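Local atomic coordinates of putative glycoside hydrolase (Bacteroides thetaiotaomicron VPI-5482, PDB entry 3HBZ), a protein that is of unproven function but binds calcium and sodium ions and may take part in carbohydrate metabolism, possibly as a glycoside hydrolase. Residues Y242-E247 with P253-T258; P18-T23 with S44-E49; E95-Y100 with F114-G119. All coordinates share one frame; numbering follows the deposited sequence.

The three contacts illustrate how one beta-rich chain fastens its loops in different ways: by an aromatic face in interaction 1, by a small surface contact in interaction 2, and by a metal ion in interaction 3. They follow one another along the chain as 2, 3 and 1, and none touches another. The centres of interactions 1 and 3 are 20 Å apart, those of 2 and 3 are 22 Å apart, and those of 1 and 2 are 26 Å apart. Interaction 3 holds a sodium ion and also borders a calcium site: the nearest side-chain atoms of I99 and the calcium ligand N101, close in sequence, are about 4 Å apart. Interactions 1 and 2 lie away from the metal sites.

Interaction 1 (Y242-E247 with P253-T258); sequences YAIMYE and PTLDGT
Y246, on the strand 242-247, and L255, in the irregular segment 253-258, mark the nearest approach of the two backbones, with their CA atoms 8.2 Å apart, a gap that side chains fill. The chief of these is the ring of Y246. Its CG sits between the backbone N and the carbonyl carbon (chi1 60°), and the ring projects from the strand toward the loop. L255 packs over one face: its CG stands 3.6 Å from the centroid of the Y246 ring, only 5° off the normal, which makes a well-centred CH-pi contact. The branch CD1 of L255 leans toward the root of the ring, 3.6 Å from CG of Y246, and reaches on to CD1 of I244 at 4.1 Å. One leucine thus bridges two residues of the same strand face, while it also touches L266 on the adjoining strand.

At the far end of the ring the phenol meets the loop backbone. L255 N makes a weak hydrogen bond of 3.5 Å to Y246 OH, and T254 CA lies 3.3 Å from that same OH. The stronger polar partners of this buried hydroxyl are F202 O and N307 ND2, so its main polar contacts come from strands 200-205 and 306-313. Within the loop, T254 OG1 donates to L255 O at 2.8 Å. Here a connection between strands 240-247 and 266-271 folds back over the strand it has just left and covers part of the face of these antiparallel strands, consistent with the jelly-roll architecture of galactose-binding-like domains.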
ATOM      1  N   TYR A 242      -2.981   1.797 -13.057  1.00 22.55           N
ATOM      2  CA  TYR A 242      -1.780   1.342 -13.675  1.00 23.51           C
ATOM      3  C   TYR A 242      -1.129   0.227 -12.876  1.00 24.17           C
ATOM      4  O   TYR A 242      -1.545  -0.057 -11.740  1.00 25.76           O
ATOM      5  CB  TYR A 242      -0.857   2.512 -13.935  1.00 26.50           C
ATOM      6  CG  TYR A 242      -0.312   3.258 -12.733  1.00 26.69           C
ATOM      7  CD1 TYR A 242       0.916   2.905 -12.171  1.00 26.34           C
ATOM      8  CD2 TYR A 242      -0.976   4.335 -12.210  1.00 29.11           C
ATOM      9  CE1 TYR A 242       1.475   3.629 -11.100  1.00 28.02           C
ATOM     10  CE2 TYR A 242      -0.453   5.058 -11.088  1.00 27.34           C
ATOM     11  CZ  TYR A 242       0.785   4.707 -10.562  1.00 28.77           C
ATOM     12  OH  TYR A 242       1.337   5.418  -9.506  1.00 30.30           O
ATOM     13  N   ALA A 243      -0.152  -0.431 -13.500  1.00 22.24           N
ATOM     14  CA  ALA A 243       0.653  -1.470 -12.870  1.00 23.30           C
ATOM     15  C   ALA A 243       2.051  -1.394 -13.453  1.00 27.39           C
ATOM     16  O   ALA A 243       2.232  -0.969 -14.610  1.00 24.44           O
ATOM     17  CB  ALA A 243       0.046  -2.883 -13.076  1.00 21.60           C
ATOM     18  N   ILE A 244       3.041  -1.725 -12.626  1.00 27.58           N
ATOM     19  CA  ILE A 244       4.453  -1.703 -13.033  1.00 27.33           C
ATOM     20  C   ILE A 244       5.119  -2.997 -12.549  1.00 28.37           C
ATOM     21  O   ILE A 244       4.685  -3.615 -11.583  1.00 29.05           O
ATOM     22  CB  ILE A 244       5.186  -0.475 -12.504  1.00 26.44           C
ATOM     23  CG1 ILE A 244       5.085  -0.393 -10.962  1.00 25.99           C
ATOM     24  CG2 ILE A 244       4.621   0.794 -13.109  1.00 25.60           C
ATOM     25  CD1 ILE A 244       5.798   0.837 -10.331  1.00 23.70           C
HETATM   26  N   MSE A 245       6.121  -3.426 -13.290  1.00 27.58           N
HETATM   27  CA  MSE A 245       7.021  -4.506 -12.920  1.00 25.64           C
HETATM   28  C   MSE A 245       8.425  -3.922 -13.037  1.00 26.16           C
HETATM   29  O   MSE A 245       8.773  -3.289 -14.064  1.00 24.77           O
HETATM   30  CB  MSE A 245       6.894  -5.654 -13.870  1.00 24.19           C
HETATM   31  CG  MSE A 245       7.587  -6.900 -13.369  1.00 31.78           C
HETATM   32 SE   MSE A 245       7.502  -8.244 -14.682  0.75 34.05          SE
HETATM   33  CE  MSE A 245       8.133  -9.747 -13.575  1.00 38.50           C
ATOM     34  N   TYR A 246       9.210  -4.094 -11.984  1.00 22.76           N
ATOM     35  CA  TYR A 246      10.599  -3.664 -11.979  1.00 25.39           C
ATOM     36  C   TYR A 246      11.507  -4.640 -11.249  1.00 25.35           C
ATOM     37  O   TYR A 246      11.087  -5.378 -10.363  1.00 26.92           O
ATOM     38  CB  TYR A 246      10.721  -2.265 -11.327  1.00 27.17           C
ATOM     39  CG  TYR A 246      10.248  -2.219  -9.893  1.00 24.81           C
ATOM     40  CD1 TYR A 246       8.905  -2.057  -9.571  1.00 24.17           C
ATOM     41  CD2 TYR A 246      11.151  -2.372  -8.832  1.00 24.54           C
ATOM     42  CE1 TYR A 246       8.472  -1.988  -8.227  1.00 24.86           C
ATOM     43  CE2 TYR A 246      10.714  -2.337  -7.479  1.00 26.80           C
ATOM     44  CZ  TYR A 246       9.403  -2.138  -7.184  1.00 27.15           C
ATOM     45  OH  TYR A 246       9.022  -2.165  -5.842  1.00 23.77           O
ATOM     46  N   GLU A 247      12.773  -4.604 -11.623  1.00 24.33           N
ATOM     47  CA  GLU A 247      13.793  -5.381 -10.992  1.00 24.40           C
ATOM     48  C   GLU A 247      14.323  -4.668  -9.720  1.00 25.79           C
ATOM     49  O   GLU A 247      14.662  -3.487  -9.757  1.00 26.80           O
ATOM     50  CB  GLU A 247      14.950  -5.564 -11.972  1.00 21.96           C
ATOM     51  CG  GLU A 247      16.045  -6.447 -11.381  1.00 25.41           C
ATOM     52  CD  GLU A 247      17.149  -6.792 -12.386  1.00 27.07           C
ATOM     53  OE1 GLU A 247      16.986  -6.474 -13.579  1.00 27.17           O
ATOM     54  OE2 GLU A 247      18.154  -7.410 -11.957  1.00 27.28           O
ATOM     55  N   PRO A 253      15.160  -1.081  -3.631  1.00 27.66           N
ATOM     56  CA  PRO A 253      14.313  -2.102  -2.995  1.00 26.45           C
ATOM     57  C   PRO A 253      12.836  -1.910  -3.310  1.00 29.00           C
ATOM     58  O   PRO A 253      12.025  -2.823  -3.090  1.00 29.32           O
ATOM     59  CB  PRO A 253      14.584  -1.903  -1.492  1.00 25.54           C
ATOM     60  CG  PRO A 253      15.045  -0.459  -1.381  1.00 28.51           C
ATOM     61  CD  PRO A 253      15.786  -0.169  -2.636  1.00 26.64           C
ATOM     62  N   THR A 254      12.498  -0.704  -3.753  1.00 27.66           N
ATOM     63  CA  THR A 254      11.146  -0.325  -4.087  1.00 25.03           C
ATOM     64  C   THR A 254      11.211   0.866  -5.059  1.00 26.26           C
ATOM     65  O   THR A 254      12.238   1.503  -5.196  1.00 25.31           O
ATOM     66  CB  THR A 254      10.397   0.081  -2.824  1.00 26.70           C
ATOM     67  OG1 THR A 254       9.045   0.275  -3.168  1.00 28.02           O
ATOM     68  CG2 THR A 254      11.002   1.401  -2.183  1.00 24.75           C
ATOM     69  N   LEU A 255      10.114   1.130  -5.748  1.00 27.21           N
ATOM     70  CA  LEU A 255       9.903   2.381  -6.456  1.00 25.51           C
ATOM     71  C   LEU A 255       8.877   3.121  -5.615  1.00 26.87           C
ATOM     72  O   LEU A 255       8.275   2.534  -4.678  1.00 27.46           O
ATOM     73  CB  LEU A 255       9.374   2.128  -7.883  1.00 26.62           C
ATOM     74  CG  LEU A 255      10.380   1.384  -8.789  1.00 24.64           C
ATOM     75  CD1 LEU A 255       9.908   1.347 -10.235  1.00 20.26           C
ATOM     76  CD2 LEU A 255      11.803   2.026  -8.685  1.00 19.72           C
ATOM     77  N   ASP A 256       8.681   4.391  -5.943  1.00 24.57           N
ATOM     78  CA  ASP A 256       7.723   5.258  -5.264  1.00 26.21           C
ATOM     79  C   ASP A 256       7.151   6.319  -6.167  1.00 28.25           C
ATOM     80  O   ASP A 256       7.281   6.240  -7.411  1.00 28.62           O
ATOM     81  CB  ASP A 256       8.349   5.858  -4.024  1.00 27.81           C
ATOM     82  CG  ASP A 256       9.607   6.638  -4.329  1.00 27.82           C
ATOM     83  OD1 ASP A 256       9.701   7.280  -5.390  1.00 30.28           O
ATOM     84  OD2 ASP A 256      10.469   6.631  -3.446  1.00 30.85           O
ATOM     85  N   GLY A 257       6.476   7.308  -5.577  1.00 27.76           N
ATOM     86  CA  GLY A 257       5.900   8.362  -6.389  1.00 25.74           C
ATOM     87  C   GLY A 257       6.877   9.215  -7.181  1.00 27.47           C
ATOM     88  O   GLY A 257       6.471   9.932  -8.087  1.00 28.41           O
ATOM     89  N   THR A 258       8.171   9.139  -6.900  1.00 26.13           N
ATOM     90  CA  THR A 258       9.092   9.954  -7.659  1.00 25.94           C
ATOM     91  C   THR A 258       9.534   9.244  -8.941  1.00 26.80           C
ATOM     92  O   THR A 258      10.102   9.886  -9.793  1.00 26.66           O
ATOM     93  CB  THR A 258      10.388  10.294  -6.879  1.00 24.95           C
ATOM     94  OG1 THR A 258      11.139   9.088  -6.718  1.00 27.38           O
ATOM     95  CG2 THR A 258      10.095  10.942  -5.516  1.00 21.76           C
TER

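Interaction 2 (P18-T23 with S44-E49); sequences PGVVMT and SSLAPE
The carboxylate of E49 is the polar group nearest the facing segment, and what it meets is carbon: P18 CG lies 3.4 Å from E49 OE2. Two surface loops of the N-terminal beta-rich part come together here, one leading from strand 12-16 to strand 27-28, the other running into strand 49-52. The backbone of P18 and G19 has the angles of the central pair of a type II turn, with G19 at a positive phi of 74°, and the proline ring at this bend faces the second loop.

P18 meets E49 over the flat carboxylate. P18 CG is 3.4 Å from E49 CD and 3.6 Å from E49 OE1, so the ring methylene rests above the plane of the carboxylate and does not lean on one oxygen alone. The glutamate chain is extended beyond CG (chi2 177°), which carries its end along to the proline, and a backbone hydrogen bond between E49 and R16 holds its base beside strand 12-16. No hydrogen bond joins the two segments themselves; the contact is van der Waals in kind, a small one at the surface. The neighbouring ring atom, P18 CD, comes 3.9 Å from A47 O. Beyond the turn, two aliphatic side chains cross at about a right angle and meet by their methyl ends, V20 CG2 standing 4.2 Å from L46 CD2.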
ATOM      1  N   PRO A  18      17.102 -14.120  11.390  1.00 34.88           N
ATOM      2  CA  PRO A  18      18.461 -14.638  11.185  1.00 34.60           C
ATOM      3  C   PRO A  18      18.422 -15.990  10.458  1.00 33.75           C
ATOM      4  O   PRO A  18      17.613 -16.836  10.787  1.00 34.09           O
ATOM      5  CB  PRO A  18      18.997 -14.806  12.623  1.00 34.08           C
ATOM      6  CG  PRO A  18      18.219 -13.884  13.459  1.00 37.36           C
ATOM      7  CD  PRO A  18      16.843 -13.755  12.797  1.00 36.55           C
ATOM      8  N   GLY A  19      19.251 -16.157   9.444  1.00 33.84           N
ATOM      9  CA  GLY A  19      19.274 -17.405   8.662  1.00 36.27           C
ATOM     10  C   GLY A  19      18.143 -17.699   7.675  1.00 35.64           C
ATOM     11  O   GLY A  19      18.185 -18.738   7.027  1.00 37.33           O
ATOM     12  N   VAL A  20      17.146 -16.809   7.551  1.00 34.21           N
ATOM     13  CA  VAL A  20      16.095 -16.925   6.512  1.00 32.44           C
ATOM     14  C   VAL A  20      16.170 -15.693   5.615  1.00 33.18           C
ATOM     15  O   VAL A  20      16.245 -14.561   6.118  1.00 36.78           O
ATOM     16  CB  VAL A  20      14.677 -17.000   7.153  1.00 33.97           C
ATOM     17  CG1 VAL A  20      13.544 -16.799   6.112  1.00 28.23           C
ATOM     18  CG2 VAL A  20      14.511 -18.292   7.918  1.00 38.26           C
ATOM     19  N   VAL A  21      16.125 -15.892   4.302  1.00 32.86           N
ATOM     20  CA  VAL A  21      16.117 -14.762   3.373  1.00 34.43           C
ATOM     21  C   VAL A  21      14.673 -14.293   3.263  1.00 32.42           C
ATOM     22  O   VAL A  21      13.758 -15.069   2.919  1.00 33.41           O
ATOM     23  CB  VAL A  21      16.672 -15.103   1.968  1.00 36.87           C
ATOM     24  CG1 VAL A  21      16.796 -13.812   1.107  1.00 37.09           C
ATOM     25  CG2 VAL A  21      18.039 -15.814   2.077  1.00 35.83           C
HETATM   26  N   MSE A  22      14.465 -13.039   3.643  1.00 29.47           N
HETATM   27  CA  MSE A  22      13.162 -12.381   3.485  1.00 27.27           C
HETATM   28  C   MSE A  22      13.099 -11.910   2.031  1.00 27.58           C
HETATM   29  O   MSE A  22      14.124 -11.647   1.422  1.00 27.03           O
HETATM   30  CB  MSE A  22      13.032 -11.252   4.491  1.00 25.77           C
HETATM   31  CG  MSE A  22      12.882 -11.802   5.902  1.00 24.08           C
HETATM   32 SE   MSE A  22      12.609 -10.455   7.222  0.75 23.63          SE
HETATM   33  CE  MSE A  22      14.157  -9.359   6.935  1.00 25.76           C
ATOM     34  N   THR A  23      11.912 -11.894   1.442  1.00 27.10           N
ATOM     35  CA  THR A  23      11.816 -11.657   0.001  1.00 25.03           C
ATOM     36  C   THR A  23      11.767 -10.156  -0.262  1.00 25.13           C
ATOM     37  O   THR A  23      12.016  -9.719  -1.378  1.00 27.10           O
ATOM     38  CB  THR A  23      10.608 -12.335  -0.579  1.00 24.28           C
ATOM     39  OG1 THR A  23       9.449 -11.758   0.037  1.00 23.93           O
ATOM     40  CG2 THR A  23      10.680 -13.902  -0.330  1.00 22.64           C
ATOM     41  N   SER A  44       6.775 -22.783  10.960  1.00 29.10           N
ATOM     42  CA  SER A  44       6.348 -23.374  12.237  1.00 29.25           C
ATOM     43  C   SER A  44       7.221 -22.970  13.404  1.00 29.00           C
ATOM     44  O   SER A  44       6.855 -23.208  14.547  1.00 27.19           O
ATOM     45  CB  SER A  44       6.390 -24.918  12.190  1.00 31.23           C
ATOM     46  OG  SER A  44       5.485 -25.455  11.249  1.00 34.25           O
ATOM     47  N   SER A  45       8.398 -22.423  13.132  1.00 29.43           N
ATOM     48  CA  SER A  45       9.339 -22.151  14.189  1.00 31.22           C
ATOM     49  C   SER A  45      10.312 -21.042  13.837  1.00 29.67           C
ATOM     50  O   SER A  45      11.521 -21.186  14.008  1.00 34.04           O
ATOM     51  CB  SER A  45      10.112 -23.433  14.515  1.00 31.78           C
ATOM     52  OG  SER A  45      10.887 -23.246  15.674  1.00 39.10           O
ATOM     53  N   LEU A  46       9.781 -19.912  13.420  1.00 28.74           N
ATOM     54  CA  LEU A  46      10.595 -18.743  13.106  1.00 26.54           C
ATOM     55  C   LEU A  46      10.824 -17.918  14.364  1.00 27.72           C
ATOM     56  O   LEU A  46       9.983 -17.886  15.275  1.00 27.20           O
ATOM     57  CB  LEU A  46       9.894 -17.906  12.047  1.00 25.40           C
ATOM     58  CG  LEU A  46       9.635 -18.587  10.709  1.00 28.93           C
ATOM     59  CD1 LEU A  46       8.700 -17.723   9.835  1.00 26.16           C
ATOM     60  CD2 LEU A  46      10.955 -18.882   9.987  1.00 25.49           C
ATOM     61  N   ALA A  47      11.959 -17.227  14.403  1.00 27.69           N
ATOM     62  CA  ALA A  47      12.408 -16.550  15.606  1.00 23.94           C
ATOM     63  C   ALA A  47      12.808 -15.112  15.251  1.00 26.23           C
ATOM     64  O   ALA A  47      13.990 -14.763  15.260  1.00 24.59           O
ATOM     65  CB  ALA A  47      13.613 -17.348  16.251  1.00 21.85           C
ATOM     66  N   PRO A  48      11.819 -14.278  14.922  1.00 26.08           N
ATOM     67  CA  PRO A  48      12.087 -12.876  14.607  1.00 25.77           C
ATOM     68  C   PRO A  48      12.902 -12.161  15.699  1.00 25.32           C
ATOM     69  O   PRO A  48      12.660 -12.353  16.918  1.00 24.04           O
ATOM     70  CB  PRO A  48      10.682 -12.257  14.475  1.00 28.43           C
ATOM     71  CG  PRO A  48       9.692 -13.401  14.482  1.00 27.53           C
ATOM     72  CD  PRO A  48      10.376 -14.592  15.007  1.00 29.79           C
ATOM     73  N   GLU A  49      13.873 -11.363  15.269  1.00 24.23           N
ATOM     74  CA  GLU A  49      14.635 -10.488  16.174  1.00 27.78           C
ATOM     75  C   GLU A  49      14.358  -9.024  15.869  1.00 28.72           C
ATOM     76  O   GLU A  49      14.244  -8.638  14.699  1.00 27.75           O
ATOM     77  CB  GLU A  49      16.130 -10.752  16.079  1.00 27.79           C
ATOM     78  CG  GLU A  49      16.475 -12.058  16.675  1.00 42.08           C
ATOM     79  CD  GLU A  49      17.931 -12.386  16.541  1.00 47.48           C
ATOM     80  OE1 GLU A  49      18.702 -11.501  16.092  1.00 38.40           O
ATOM     81  OE2 GLU A  49      18.266 -13.542  16.867  1.00 44.83           O
TER

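Interaction 3 (E95-Y100 with F114-G119); sequences ELATIY and FVEREG. With NA (sodium ion), chain D; ACT (acetate ion), chain H.
With CG of E116 anti to the carbonyl carbon (chi1 -56°) and the chain bent at chi2 (-62°), its carboxylate comes to I99 and Y100 while its CB and CG lie against A97. The result is a six-coordinate sodium site that joins segment 95-100, a loop ending in the short strand 99-100, to the hairpin strand 115-118. E116 OE1 and the backbone oxygen I99 O each bind the sodium at 2.4 Å, and four waters complete the shell. The two oxygens stand close together because they share the cation, whose charge would be expected to offset their mutual repulsion.

The other carboxylate oxygen has a different task. E116 OE2 takes a hydrogen bond from W126 NE1, so that with OE1 on the sodium both oxygens are engaged and the rotation of the carboxylate is restrained. OE2 also lies 3.4 Å from Y100 CD1, with the ring and carboxylate planes 66° apart. Y100 meets W126 edge-to-face, so W126 contacts both the glutamate and the tyrosine. At its far end Y100 OH donates to A97 O at 2.8 Å, tying the ring to the loop that precedes its strand. A97 supplies the apolar part of the contact, its CB 3.8 Å from E116 CB. The hairpin backbone also reaches the ion through its water shell: water 1, one of the four sodium-bound waters, accepts a hydrogen bond from R117 N at 3.1 Å.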
ATOM      1  N   GLU A  95       2.621 -16.765  -2.629  1.00 23.85           N
ATOM      2  CA  GLU A  95       2.876 -15.901  -3.760  1.00 26.78           C
ATOM      3  C   GLU A  95       1.822 -14.786  -3.801  1.00 27.00           C
ATOM      4  O   GLU A  95       0.769 -14.910  -3.209  1.00 23.60           O
ATOM      5  CB  GLU A  95       2.965 -16.736  -5.042  1.00 25.96           C
ATOM      6  CG  GLU A  95       1.709 -17.442  -5.495  1.00 36.27           C
ATOM      7  CD  GLU A  95       1.955 -18.446  -6.657  1.00 49.62           C
ATOM      8  OE1 GLU A  95       3.125 -18.845  -6.903  1.00 48.44           O
ATOM      9  OE2 GLU A  95       0.961 -18.843  -7.304  1.00 51.89           O
ATOM     10  N   LEU A  96       2.147 -13.659  -4.433  1.00 28.09           N
ATOM     11  CA  LEU A  96       1.250 -12.502  -4.441  1.00 29.58           C
ATOM     12  C   LEU A  96      -0.171 -12.915  -4.870  1.00 29.33           C
ATOM     13  O   LEU A  96      -0.331 -13.691  -5.793  1.00 26.52           O
ATOM     14  CB  LEU A  96       1.810 -11.467  -5.421  1.00 30.45           C
ATOM     15  CG  LEU A  96       1.462 -10.019  -5.200  1.00 31.72           C
ATOM     16  CD1 LEU A  96       1.820  -9.558  -3.759  1.00 26.52           C
ATOM     17  CD2 LEU A  96       2.148  -9.138  -6.274  1.00 30.05           C
ATOM     18  N   ALA A  97      -1.187 -12.368  -4.225  1.00 28.25           N
ATOM     19  CA  ALA A  97      -2.587 -12.618  -4.607  1.00 27.22           C
ATOM     20  C   ALA A  97      -2.827 -11.895  -5.933  1.00 25.07           C
ATOM     21  O   ALA A  97      -2.215 -10.857  -6.171  1.00 27.43           O
ATOM     22  CB  ALA A  97      -3.537 -12.029  -3.522  1.00 26.98           C
ATOM     23  N   THR A  98      -3.724 -12.428  -6.767  1.00 23.47           N
ATOM     24  CA  THR A  98      -3.993 -11.857  -8.108  1.00 27.08           C
ATOM     25  C   THR A  98      -5.483 -11.658  -8.457  1.00 26.63           C
ATOM     26  O   THR A  98      -5.794 -11.220  -9.566  1.00 26.06           O
ATOM     27  CB  THR A  98      -3.359 -12.714  -9.232  1.00 25.26           C
ATOM     28  OG1 THR A  98      -4.036 -13.982  -9.339  1.00 27.09           O
ATOM     29  CG2 THR A  98      -1.856 -12.911  -8.983  1.00 20.93           C
ATOM     30  N   ILE A  99      -6.376 -11.971  -7.519  1.00 23.81           N
ATOM     31  CA  ILE A  99      -7.824 -11.864  -7.737  1.00 28.82           C
ATOM     32  C   ILE A  99      -8.375 -10.981  -6.634  1.00 25.91           C
ATOM     33  O   ILE A  99      -8.267 -11.332  -5.468  1.00 26.65           O
ATOM     34  CB  ILE A  99      -8.523 -13.252  -7.706  1.00 29.57           C
ATOM     35  CG1 ILE A  99      -7.926 -14.204  -8.750  1.00 38.03           C
ATOM     36  CG2 ILE A  99     -10.057 -13.125  -7.871  1.00 30.19           C
ATOM     37  CD1 ILE A  99      -8.404 -14.009 -10.145  1.00 45.62           C
ATOM     38  N   TYR A 100      -8.981  -9.851  -6.995  1.00 25.91           N
ATOM     39  CA  TYR A 100      -9.335  -8.818  -6.015  1.00 24.36           C
ATOM     40  C   TYR A 100     -10.808  -8.472  -6.089  1.00 26.34           C
ATOM     41  O   TYR A 100     -11.249  -7.849  -7.044  1.00 24.84           O
ATOM     42  CB  TYR A 100      -8.524  -7.556  -6.288  1.00 28.19           C
ATOM     43  CG  TYR A 100      -7.067  -7.827  -6.597  1.00 24.35           C
ATOM     44  CD1 TYR A 100      -6.272  -8.521  -5.706  1.00 25.65           C
ATOM     45  CD2 TYR A 100      -6.497  -7.388  -7.781  1.00 34.22           C
ATOM     46  CE1 TYR A 100      -4.943  -8.776  -5.979  1.00 29.10           C
ATOM     47  CE2 TYR A 100      -5.171  -7.645  -8.078  1.00 32.62           C
ATOM     48  CZ  TYR A 100      -4.387  -8.319  -7.176  1.00 32.65           C
ATOM     49  OH  TYR A 100      -3.050  -8.544  -7.473  1.00 26.45           O
ATOM     50  N   PHE A 114      -7.787  -2.904   3.259  1.00 24.50           N
ATOM     51  CA  PHE A 114      -8.179  -4.035   2.418  1.00 23.67           C
ATOM     52  C   PHE A 114      -7.139  -5.115   2.449  1.00 23.84           C
ATOM     53  O   PHE A 114      -5.928  -4.847   2.276  1.00 22.51           O
ATOM     54  CB  PHE A 114      -8.353  -3.536   0.973  1.00 23.96           C
ATOM     55  CG  PHE A 114      -9.566  -2.713   0.768  1.00 25.95           C
ATOM     56  CD1 PHE A 114     -10.782  -3.327   0.461  1.00 24.10           C
ATOM     57  CD2 PHE A 114      -9.523  -1.327   0.891  1.00 26.70           C
ATOM     58  CE1 PHE A 114     -11.925  -2.547   0.270  1.00 26.10           C
ATOM     59  CE2 PHE A 114     -10.670  -0.568   0.678  1.00 23.26           C
ATOM     60  CZ  PHE A 114     -11.866  -1.185   0.386  1.00 23.86           C
ATOM     61  N   VAL A 115      -7.584  -6.343   2.657  1.00 24.91           N
ATOM     62  CA  VAL A 115      -6.698  -7.493   2.682  1.00 24.23           C
ATOM     63  C   VAL A 115      -7.145  -8.568   1.697  1.00 26.99           C
ATOM     64  O   VAL A 115      -8.301  -8.601   1.263  1.00 25.62           O
ATOM     65  CB  VAL A 115      -6.618  -8.060   4.132  1.00 26.23           C
ATOM     66  CG1 VAL A 115      -6.127  -6.918   5.090  1.00 23.03           C
ATOM     67  CG2 VAL A 115      -7.992  -8.586   4.627  1.00 21.30           C
ATOM     68  N   GLU A 116      -6.211  -9.433   1.329  1.00 23.34           N
ATOM     69  CA  GLU A 116      -6.515 -10.642   0.568  1.00 26.36           C
ATOM     70  C   GLU A 116      -6.366 -11.811   1.531  1.00 28.65           C
ATOM     71  O   GLU A 116      -5.442 -11.798   2.354  1.00 26.36           O
ATOM     72  CB  GLU A 116      -5.558 -10.747  -0.600  1.00 23.25           C
ATOM     73  CG  GLU A 116      -5.560  -9.496  -1.527  1.00 25.40           C
ATOM     74  CD  GLU A 116      -6.910  -9.281  -2.167  1.00 29.98           C
ATOM     75  OE1 GLU A 116      -7.628 -10.279  -2.327  1.00 29.39           O
ATOM     76  OE2 GLU A 116      -7.272  -8.122  -2.480  1.00 31.35           O
ATOM     77  N   ARG A 117      -7.282 -12.790   1.460  1.00 31.05           N
ATOM     78  CA  ARG A 117      -7.261 -13.962   2.324  1.00 33.44           C
ATOM     79  C   ARG A 117      -7.181 -15.256   1.499  1.00 37.26           C
ATOM     80  O   ARG A 117      -7.597 -15.308   0.337  1.00 35.56           O
ATOM     81  CB  ARG A 117      -8.507 -14.007   3.248  1.00 35.43           C
ATOM     82  CG  ARG A 117      -8.503 -12.928   4.327  1.00 40.68           C
ATOM     83  CD  ARG A 117      -9.723 -12.937   5.316  1.00 50.00           C
ATOM     84  NE  ARG A 117      -9.425 -12.090   6.507  1.00 61.05           N
ATOM     85  CZ  ARG A 117     -10.043 -10.949   6.897  1.00 63.67           C
ATOM     86  NH1 ARG A 117     -11.091 -10.441   6.248  1.00 66.91           N
ATOM     87  NH2 ARG A 117      -9.612 -10.303   7.984  1.00 54.09           N
ATOM     88  N   GLU A 118      -6.570 -16.278   2.093  1.00 41.33           N
ATOM     89  CA  GLU A 118      -6.771 -17.688   1.691  1.00 43.99           C
ATOM     90  C   GLU A 118      -7.381 -18.357   2.913  1.00 45.07           C
ATOM     91  O   GLU A 118      -6.690 -18.580   3.901  1.00 44.91           O
ATOM     92  CB  GLU A 118      -5.457 -18.377   1.311  1.00 44.84           C
ATOM     93  CG  GLU A 118      -4.852 -17.942  -0.043  1.00 52.27           C
ATOM     94  CD  GLU A 118      -3.589 -18.752  -0.448  1.00 63.00           C
ATOM     95  OE1 GLU A 118      -3.269 -19.776   0.203  1.00 66.16           O
ATOM     96  OE2 GLU A 118      -2.908 -18.362  -1.424  1.00 68.15           O
ATOM     97  N   GLY A 119      -8.688 -18.617   2.874  1.00 47.41           N
ATOM     98  CA  GLY A 119      -9.423 -19.075   4.055  1.00 45.64           C
ATOM     99  C   GLY A 119      -9.384 -17.973   5.090  1.00 45.60           C
ATOM    100  O   GLY A 119      -9.647 -16.804   4.773  1.00 50.42           O
TER
HETATM  101 NA    NA D   3      -8.128 -12.434  -3.359  1.00 43.85          NA
HETATM  102  C   ACT H   7       3.860 -14.620  -6.933  1.00 49.09           C
HETATM  103  O   ACT H   7       4.768 -14.933  -7.622  1.00 47.53           O
HETATM  104  OXT ACT H   7       4.383 -14.105  -5.892  1.00 54.16           O
HETATM  105  CH3 ACT H   7       2.364 -14.807  -7.367  1.00 52.57           C
HETATM  106  O   HOH W   1      -9.103 -12.683  -0.995  1.00 35.75           O
HETATM  107  O   HOH W   2      -6.673 -13.762  -2.452  1.00 42.88           O
HETATM  108  O   HOH W   3      -9.951 -14.294  -4.293  1.00 47.65           O
HETATM  109  O   HOH W   4     -10.311 -10.695  -3.176  1.00 27.34           O